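Local coordinates for protein maleate cis-trans isomerase (Pseudomonas putida, PDB 4FQ5) that probably catalyses the cis-trans isomerization of the double bond of maleate to give fumarate, working as a homodimer, at residues 27-32 / 95-100. The protein carries 1 engineered substitution. Sequence-based numbering, arbitrary orientation.
Sequences VVRVGQ and RVDVMG
Asp97 OD2 takes the backbone N-H of Arg29 at 2.9 Å in a nearly straight bond (170° at the hydrogen). The N-H comes in on the anti side of the carboxylate, tilted somewhat out of its plane, and a water lying 2.8 Å from the same OD2 also reaches Val27 O. The same residue returns the favour through its backbone: Asp97 N donates to Arg29 O (2.8 Å), in the carbonyl plane, so both polar groups of Arg29's main chain are held. The short acidic side chain suits a place just before strand 98-100 begins, since CG lies beside its own backbone N (chi1 -61°) and OD2 takes the Arg29 N-H in place of a main-chain carbonyl. With an alanine here, the Arg29 N-H is likely to be left without this acceptor, and the water would lose one of the acceptors beside it. The Arg29 chain, extended from CG to NE, passes Asp97 OD2 with its CG; beyond, NH2 makes a weak bond to Arg95 O (3.4 Å), which lies obliquely to the guanidinium, and another weak one to Ala94 O. Farther along, the pairing becomes regular parallel sheet: Gly100 N donates to Gly31 O (2.9 Å). A bare glycine suits position 31: Val96 CG2 packs 3.5 Å from Gly31 CA, and a side chain would probably be crowded there. On the other face Val30 and Val98 lie side by side, their CG2 methyls 4.1 Å apart, beta-branched and apolar, suiting buried strand positions. This is the central pairing of a four-stranded parallel alpha/beta sheet, order 2-1-3-4, with Gln32 about 11 Å from bound maleate; strand 59-67 flanks strand 27-35 through Thr61 and His63, helix 84-92 packs on Met99, and helix 41-52 covers Gln32 on the opposite face.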
# COMPACT_ATOMS: atom_id res chain seq x y z
N VAL A 27 -3.94 4.13 15.14
CA VAL A 27 -5.11 4.09 14.25
C VAL A 27 -6.05 5.27 14.49
O VAL A 27 -6.40 5.58 15.63
CB VAL A 27 -5.89 2.76 14.41
CG1 VAL A 27 -6.99 2.64 13.37
CG2 VAL A 27 -4.95 1.57 14.33
N VAL A 28 -6.46 5.93 13.41
CA VAL A 28 -7.40 7.04 13.51
C VAL A 28 -8.71 6.62 12.84
O VAL A 28 -8.69 6.23 11.67
CB VAL A 28 -6.82 8.32 12.86
CG1 VAL A 28 -7.83 9.45 12.89
CG2 VAL A 28 -5.54 8.73 13.57
N ARG A 29 -9.81 6.68 13.59
CA ARG A 29 -11.14 6.36 13.04
C ARG A 29 -11.77 7.60 12.48
O ARG A 29 -12.13 8.50 13.23
CB ARG A 29 -12.11 5.85 14.10
CG ARG A 29 -11.59 4.81 15.04
CD ARG A 29 -12.74 3.99 15.61
NE ARG A 29 -12.18 3.02 16.52
CZ ARG A 29 -12.53 2.87 17.79
NH1 ARG A 29 -11.91 1.96 18.51
NH2 ARG A 29 -13.51 3.60 18.32
N VAL A 30 -11.96 7.62 11.16
CA VAL A 30 -12.55 8.76 10.47
C VAL A 30 -14.03 8.47 10.21
O VAL A 30 -14.37 7.44 9.63
CB VAL A 30 -11.82 9.04 9.15
CG1 VAL A 30 -12.48 10.20 8.39
CG2 VAL A 30 -10.35 9.34 9.42
N GLY A 31 -14.90 9.38 10.63
CA GLY A 31 -16.34 9.24 10.39
C GLY A 31 -16.77 10.18 9.28
O GLY A 31 -16.32 11.32 9.23
N GLN A 32 -17.63 9.69 8.39
CA GLN A 32 -18.12 10.51 7.28
C GLN A 32 -19.64 10.50 7.18
O GLN A 32 -20.25 9.44 7.04
CB GLN A 32 -17.47 10.09 5.95
CG GLN A 32 -15.95 10.11 5.99
CD GLN A 32 -15.32 10.26 4.62
OE1 GLN A 32 -15.13 9.28 3.89
NE2 GLN A 32 -14.97 11.50 4.27
N ARG A 95 -17.50 5.97 18.37
CA ARG A 95 -16.39 6.77 18.96
C ARG A 95 -15.31 7.12 17.93
O ARG A 95 -14.11 6.93 18.13
CB ARG A 95 -15.81 6.10 20.22
CG ARG A 95 -16.82 5.99 21.36
CD ARG A 95 -16.17 5.46 22.63
NE ARG A 95 -15.21 6.40 23.19
CZ ARG A 95 -15.54 7.48 23.92
NH1 ARG A 95 -16.82 7.75 24.18
NH2 ARG A 95 -14.59 8.28 24.37
N VAL A 96 -15.80 7.62 16.82
CA VAL A 96 -15.00 8.11 15.72
C VAL A 96 -14.14 9.30 16.22
O VAL A 96 -14.59 10.05 17.09
CB VAL A 96 -16.00 8.45 14.59
CG1 VAL A 96 -16.01 9.92 14.20
CG2 VAL A 96 -15.89 7.47 13.43
N ASP A 97 -12.90 9.42 15.74
CA ASP A 97 -11.98 10.46 16.22
C ASP A 97 -12.19 11.83 15.56
O ASP A 97 -11.79 12.87 16.10
CB ASP A 97 -10.52 10.02 16.06
CG ASP A 97 -10.20 8.76 16.84
OD1 ASP A 97 -10.44 8.75 18.07
OD2 ASP A 97 -9.71 7.78 16.24
N VAL A 98 -12.78 11.81 14.37
CA VAL A 98 -13.18 13.02 13.64
C VAL A 98 -14.40 12.67 12.84
O VAL A 98 -14.55 11.51 12.43
CB VAL A 98 -12.18 13.50 12.57
CG1 VAL A 98 -11.42 14.72 13.03
CG2 VAL A 98 -11.27 12.37 12.07
N MET A 99 -15.23 13.67 12.58
CA MET A 99 -16.45 13.47 11.82
C MET A 99 -16.60 14.58 10.79
O MET A 99 -16.59 15.76 11.14
CB MET A 99 -17.65 13.46 12.78
CG MET A 99 -18.91 12.89 12.17
SD MET A 99 -20.28 12.89 13.34
CE MET A 99 -19.56 11.95 14.69
N GLY A 100 -16.74 14.18 9.53
CA GLY A 100 -16.90 15.13 8.44
C GLY A 100 -18.28 15.05 7.81
O GLY A 100 -18.72 13.99 7.40
O HOH W 1 -8.97 5.36 17.49